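Long-range contact in hypothetical protein Cgl3021 (Corynebacterium glutamicum, PDB 2NSF), which probably catalyses the mycothiol-dependent isomerisation of maleylpyruvate with a zinc-containing active site: residues A71-L83 with M95-G109. Residues are numbered along the deposited sequence; the frame is centred on the assembly and turned at random.
With ZN (zinc ion), chain E; SO4 (sulfate ion), chain C.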
loop_
_atom_site.group_PDB
_atom_site.type_symbol
_atom_site.label_atom_id
_atom_site.label_comp_id
_atom_site.label_asym_id
_atom_site.label_seq_id
_atom_site.Cartn_x
_atom_site.Cartn_y
_atom_site.Cartn_z
ATOM N N ALA A 71 -3.148 2.264 13.775
ATOM C CA ALA A 71 -4.595 2.080 13.786
ATOM C C ALA A 71 -5.077 1.867 12.359
ATOM O O ALA A 71 -5.846 0.955 12.083
ATOM C CB ALA A 71 -5.278 3.300 14.395
ATOM N N HIS A 72 -4.607 2.714 11.453
ATOM C CA HIS A 72 -4.983 2.612 10.046
ATOM C C HIS A 72 -4.725 1.241 9.446
ATOM O O HIS A 72 -5.576 0.691 8.745
ATOM C CB HIS A 72 -4.237 3.655 9.199
ATOM C CG HIS A 72 -4.321 3.432 7.730
ATOM N ND1 HIS A 72 -5.475 3.057 7.112
ATOM C CD2 HIS A 72 -3.383 3.567 6.770
ATOM C CE1 HIS A 72 -5.267 2.950 5.809
ATOM N NE2 HIS A 72 -4.004 3.254 5.571
ATOM N N VAL A 73 -3.545 0.682 9.706
ATOM C CA VAL A 73 -3.216 -0.629 9.164
ATOM C C VAL A 73 -4.218 -1.676 9.644
ATOM O O VAL A 73 -4.631 -2.547 8.876
ATOM C CB VAL A 73 -1.756 -1.034 9.533
ATOM C CG1 VAL A 73 -1.466 -2.481 9.102
ATOM C CG2 VAL A 73 -0.785 -0.093 8.837
ATOM N N ALA A 74 -4.643 -1.573 10.903
ATOM C CA ALA A 74 -5.610 -2.522 11.442
ATOM C C ALA A 74 -6.980 -2.314 10.802
ATOM O O ALA A 74 -7.641 -3.275 10.416
ATOM C CB ALA A 74 -5.713 -2.375 12.966
ATOM N N TYR A 75 -7.410 -1.059 10.691
ATOM C CA TYR A 75 -8.716 -0.790 10.096
ATOM C C TYR A 75 -8.744 -1.191 8.621
ATOM O O TYR A 75 -9.799 -1.519 8.077
ATOM C CB TYR A 75 -9.100 0.683 10.290
ATOM C CG TYR A 75 -9.315 1.033 11.750
ATOM C CD1 TYR A 75 -10.142 0.249 12.554
ATOM C CD2 TYR A 75 -8.675 2.128 12.334
ATOM C CE1 TYR A 75 -10.329 0.536 13.907
ATOM C CE2 TYR A 75 -8.855 2.428 13.697
ATOM C CZ TYR A 75 -9.683 1.623 14.469
ATOM O OH TYR A 75 -9.867 1.896 15.806
ATOM N N ASN A 76 -7.583 -1.169 7.975
ATOM C CA ASN A 76 -7.516 -1.581 6.580
ATOM C C ASN A 76 -7.728 -3.093 6.518
ATOM O O ASN A 76 -8.435 -3.585 5.646
ATOM C CB ASN A 76 -6.164 -1.186 5.963
ATOM C CG ASN A 76 -5.914 -1.853 4.623
ATOM O OD1 ASN A 76 -5.332 -2.935 4.562
ATOM N ND2 ASN A 76 -6.368 -1.219 3.543
ATOM N N ALA A 77 -7.131 -3.837 7.449
ATOM C CA ALA A 77 -7.308 -5.287 7.464
ATOM C C ALA A 77 -8.794 -5.597 7.618
ATOM O O ALA A 77 -9.332 -6.473 6.946
ATOM C CB ALA A 77 -6.517 -5.914 8.614
ATOM N N ILE A 78 -9.448 -4.871 8.518
ATOM C CA ILE A 78 -10.875 -5.055 8.757
ATOM C C ILE A 78 -11.678 -4.725 7.493
ATOM O O ILE A 78 -12.619 -5.437 7.143
ATOM C CB ILE A 78 -11.343 -4.165 9.929
ATOM C CG1 ILE A 78 -10.760 -4.701 11.240
ATOM C CG2 ILE A 78 -12.870 -4.115 9.983
ATOM C CD1 ILE A 78 -10.932 -3.766 12.434
ATOM N N ALA A 79 -11.291 -3.654 6.805
ATOM C CA ALA A 79 -11.986 -3.250 5.588
ATOM C C ALA A 79 -11.866 -4.320 4.507
ATOM O O ALA A 79 -12.813 -4.562 3.752
ATOM C CB ALA A 79 -11.434 -1.920 5.086
ATOM N N LEU A 80 -10.707 -4.970 4.434
ATOM C CA LEU A 80 -10.496 -6.014 3.443
ATOM C C LEU A 80 -11.291 -7.263 3.810
ATOM O O LEU A 80 -11.690 -8.035 2.939
ATOM C CB LEU A 80 -8.999 -6.329 3.313
ATOM C CG LEU A 80 -8.175 -5.173 2.731
ATOM C CD1 LEU A 80 -6.718 -5.594 2.622
ATOM C CD2 LEU A 80 -8.713 -4.780 1.353
ATOM N N CYS A 81 -11.519 -7.462 5.105
ATOM C CA CYS A 81 -12.318 -8.597 5.552
ATOM C C CYS A 81 -13.730 -8.419 5.010
ATOM O O CYS A 81 -14.370 -9.384 4.605
ATOM C CB CYS A 81 -12.382 -8.663 7.074
ATOM S SG CYS A 81 -10.939 -9.400 7.845
ATOM N N ASN A 82 -14.211 -7.180 5.010
ATOM C CA ASN A 82 -15.552 -6.901 4.506
ATOM C C ASN A 82 -15.680 -7.336 3.054
ATOM O O ASN A 82 -16.670 -7.970 2.674
ATOM C CB ASN A 82 -15.889 -5.413 4.631
ATOM C CG ASN A 82 -16.126 -4.990 6.066
ATOM O OD1 ASN A 82 -16.480 -5.813 6.916
ATOM N ND2 ASN A 82 -15.951 -3.704 6.343
ATOM N N LEU A 83 -14.680 -7.008 2.243
ATOM C CA LEU A 83 -14.712 -7.385 0.835
ATOM C C LEU A 83 -14.696 -8.899 0.676
ATOM O O LEU A 83 -15.350 -9.441 -0.215
ATOM C CB LEU A 83 -13.529 -6.767 0.079
ATOM C CG LEU A 83 -13.482 -5.236 0.016
ATOM C CD1 LEU A 83 -12.323 -4.802 -0.879
ATOM C CD2 LEU A 83 -14.798 -4.689 -0.529
ATOM N N MET A 95 -15.884 -1.633 1.864
ATOM C CA MET A 95 -14.702 -1.558 2.717
ATOM C C MET A 95 -14.979 -0.738 3.968
ATOM O O MET A 95 -14.682 -1.179 5.080
ATOM C CB MET A 95 -13.525 -0.943 1.955
ATOM C CG MET A 95 -12.759 -1.936 1.109
ATOM S SD MET A 95 -11.374 -1.148 0.260
ATOM C CE MET A 95 -10.160 -1.029 1.601
ATOM N N TYR A 96 -15.550 0.447 3.775
ATOM C CA TYR A 96 -15.882 1.355 4.874
ATOM C C TYR A 96 -17.321 1.826 4.750
ATOM O O TYR A 96 -17.862 1.913 3.646
ATOM C CB TYR A 96 -14.967 2.583 4.854
ATOM C CG TYR A 96 -13.505 2.245 5.009
ATOM C CD1 TYR A 96 -12.968 1.945 6.263
ATOM C CD2 TYR A 96 -12.667 2.181 3.898
ATOM C CE1 TYR A 96 -11.629 1.588 6.405
ATOM C CE2 TYR A 96 -11.328 1.821 4.030
ATOM C CZ TYR A 96 -10.818 1.525 5.285
ATOM O OH TYR A 96 -9.495 1.165 5.414
ATOM N N VAL A 97 -17.936 2.140 5.886
ATOM C CA VAL A 97 -19.313 2.616 5.888
ATOM C C VAL A 97 -19.382 3.933 5.124
ATOM O O VAL A 97 -20.322 4.176 4.364
ATOM C CB VAL A 97 -19.828 2.840 7.333
ATOM C CG1 VAL A 97 -21.192 3.515 7.303
ATOM C CG2 VAL A 97 -19.919 1.512 8.059
ATOM N N SER A 98 -18.370 4.772 5.325
ATOM C CA SER A 98 -18.289 6.068 4.670
ATOM C C SER A 98 -16.898 6.660 4.871
ATOM O O SER A 98 -16.124 6.180 5.705
ATOM C CB SER A 98 -19.321 7.023 5.270
ATOM O OG SER A 98 -18.981 7.344 6.612
ATOM N N PRO A 99 -16.552 7.704 4.097
ATOM C CA PRO A 99 -15.236 8.336 4.234
ATOM C C PRO A 99 -15.093 8.893 5.646
ATOM O O PRO A 99 -14.029 8.805 6.261
ATOM C CB PRO A 99 -15.276 9.443 3.185
ATOM C CG PRO A 99 -16.147 8.859 2.125
ATOM C CD PRO A 99 -17.268 8.244 2.927
ATOM N N GLU A 100 -16.182 9.474 6.149
ATOM C CA GLU A 100 -16.209 10.040 7.491
ATOM C C GLU A 100 -15.945 8.957 8.534
ATOM O O GLU A 100 -15.151 9.150 9.452
ATOM C CB GLU A 100 -17.573 10.678 7.791
ATOM C CG GLU A 100 -17.872 11.995 7.081
ATOM C CD GLU A 100 -18.193 11.827 5.608
ATOM O OE1 GLU A 100 -18.708 10.754 5.226
ATOM O OE2 GLU A 100 -17.948 12.777 4.834
ATOM N N ALA A 101 -16.614 7.816 8.393
ATOM C CA ALA A 101 -16.447 6.726 9.340
ATOM C C ALA A 101 -15.007 6.229 9.335
ATOM O O ALA A 101 -14.454 5.893 10.380
ATOM C CB ALA A 101 -17.396 5.586 9.010
ATOM N N ARG A 102 -14.404 6.184 8.153
ATOM C CA ARG A 102 -13.027 5.736 8.036
ATOM C C ARG A 102 -12.106 6.671 8.814
ATOM O O ARG A 102 -11.255 6.224 9.584
ATOM C CB ARG A 102 -12.584 5.708 6.581
ATOM C CG ARG A 102 -11.099 5.436 6.416
ATOM C CD ARG A 102 -10.674 5.640 4.988
ATOM N NE ARG A 102 -9.234 5.477 4.779
ATOM C CZ ARG A 102 -8.303 6.356 5.141
ATOM N NH1 ARG A 102 -8.637 7.490 5.748
ATOM N NH2 ARG A 102 -7.029 6.114 4.868
ATOM N N ASN A 103 -12.276 7.972 8.606
ATOM C CA ASN A 103 -11.444 8.944 9.293
ATOM C C ASN A 103 -11.698 8.950 10.792
ATOM O O ASN A 103 -10.762 9.009 11.588
ATOM C CB ASN A 103 -11.675 10.351 8.751
ATOM C CG ASN A 103 -11.162 10.519 7.343
ATOM O OD1 ASN A 103 -10.260 9.802 6.908
ATOM N ND2 ASN A 103 -11.719 11.484 6.621
ATOM N N GLU A 104 -12.969 8.892 11.167
ATOM C CA GLU A 104 -13.341 8.916 12.572
ATOM C C GLU A 104 -12.824 7.727 13.368
ATOM O O GLU A 104 -12.461 7.879 14.538
ATOM C CB GLU A 104 -14.858 9.035 12.705
ATOM C CG GLU A 104 -15.368 10.430 12.364
ATOM C CD GLU A 104 -16.863 10.472 12.126
ATOM O OE1 GLU A 104 -17.575 9.599 12.661
ATOM O OE2 GLU A 104 -17.326 11.388 11.412
ATOM N N GLU A 105 -12.783 6.545 12.763
ATOM C CA GLU A 105 -12.284 5.400 13.508
ATOM C C GLU A 105 -10.768 5.482 13.646
ATOM O O GLU A 105 -10.214 5.078 14.669
ATOM C CB GLU A 105 -12.728 4.066 12.881
ATOM C CG GLU A 105 -12.252 3.771 11.474
ATOM C CD GLU A 105 -12.679 2.382 11.014
ATOM O OE1 GLU A 105 -13.487 1.731 11.733
ATOM O OE2 GLU A 105 -12.214 1.948 9.934
ATOM N N ILE A 106 -10.087 6.024 12.638
ATOM C CA ILE A 106 -8.637 6.173 12.740
ATOM C C ILE A 106 -8.349 7.166 13.868
ATOM O O ILE A 106 -7.404 6.990 14.639
ATOM C CB ILE A 106 -8.011 6.692 11.422
ATOM C CG1 ILE A 106 -7.997 5.568 10.385
ATOM C CG2 ILE A 106 -6.594 7.192 11.675
ATOM C CD1 ILE A 106 -7.504 5.989 9.014
ATOM N N ALA A 107 -9.172 8.204 13.963
ATOM C CA ALA A 107 -9.011 9.207 15.011
ATOM C C ALA A 107 -9.167 8.551 16.383
ATOM O O ALA A 107 -8.389 8.815 17.308
ATOM C CB ALA A 107 -10.042 10.319 14.842
ATOM N N TYR A 108 -10.178 7.696 16.513
ATOM C CA TYR A 108 -10.439 6.998 17.766
ATOM C C TYR A 108 -9.285 6.055 18.105
ATOM O O TYR A 108 -8.724 6.106 19.202
ATOM C CB TYR A 108 -11.735 6.196 17.665
ATOM C CG TYR A 108 -12.021 5.366 18.895
ATOM C CD1 TYR A 108 -12.465 5.959 20.076
ATOM C CD2 TYR A 108 -11.825 3.982 18.885
ATOM C CE1 TYR A 108 -12.708 5.195 21.221
ATOM C CE2 TYR A 108 -12.063 3.209 20.022
ATOM C CZ TYR A 108 -12.505 3.824 21.185
ATOM O OH TYR A 108 -12.755 3.067 22.312
ATOM N N GLY A 109 -8.932 5.200 17.152
ATOM C CA GLY A 109 -7.851 4.257 17.369
ATOM C C GLY A 109 -6.552 4.915 17.798
ATOM O O GLY A 109 -5.825 4.371 18.628
HETATM ZN ZN ZN E . -2.535 3.027 3.934
HETATM S S SO4 C . -7.696 2.482 2.526
HETATM O O1 SO4 C . -6.696 3.403 3.094
HETATM O O2 SO4 C . -8.989 3.187 2.436
HETATM O O3 SO4 C . -7.280 2.061 1.170
HETATM O O4 SO4 C . -7.821 1.294 3.383
HETATM O O HOH W 1 -8.254 2.857 7.399
HETATM O O HOH W 2 -12.254 -0.651 9.060
HETATM O O HOH W 3 -4.155 3.224 2.476
HETATM O O HOH W 4 -1.269 3.374 1.885
#
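Tyr75 lies flat against the side chain of Glu105. The Glu105 carboxylate stacks over one ring face, 18° from parallel, and CG makes a CH-pi contact 4.0 Å from the Tyr75 ring centroid. Glu105 CG sits between backbone N and carbonyl carbon (chi1 62°), a turn that lays the extended chain along the ring. Water 2 donates to both Glu105 OE2 and Tyr75 O. At the tight, buried end, Gly109 CA is 3.5 Å from Tyr75 OH, and Ala71 CB also faces this glycine, whose lack of a side chain lets the helices close up. Farther along, Ala79 CB rests on one face of the Tyr96 ring, 3.5 Å from Tyr96 CZ, while Arg102 CG covers the opposite face. The axes of 71-83 and 99-109 run at 133° to each other, two helices of the N-terminal domain of the mycothiol-dependent maleylpyruvate isomerase family, and one margin of their interface borders the zinc site. His72 NE2 binds the zinc at 2.2 Å, with Glu164, His168 and waters among the other ligands; His72 ND1 donates to water 1, which in turn donates to Tyr96 OH, a relay consistent with a fixed imidazole rotation. A sulfate ion, probably from the crystallisation liquor, sits beside the metal: Tyr96 OH and Asn76 ND2 both donate to its O4, the former at 2.6 Å, and Arg102 reaches O2 and O1 through NE and NH2. Met95 bends at chi3, bringing CE against Ala79 CB and alongside Leu80 CD2 while CG packs on Leu83 CD1. In contrast to the buried Ala71, Tyr75 and Gly109, Glu105 and Asn82 are partly exposed; there Asn82 ND2 donates to Met95 O at 3.1 Å from above the carbonyl plane.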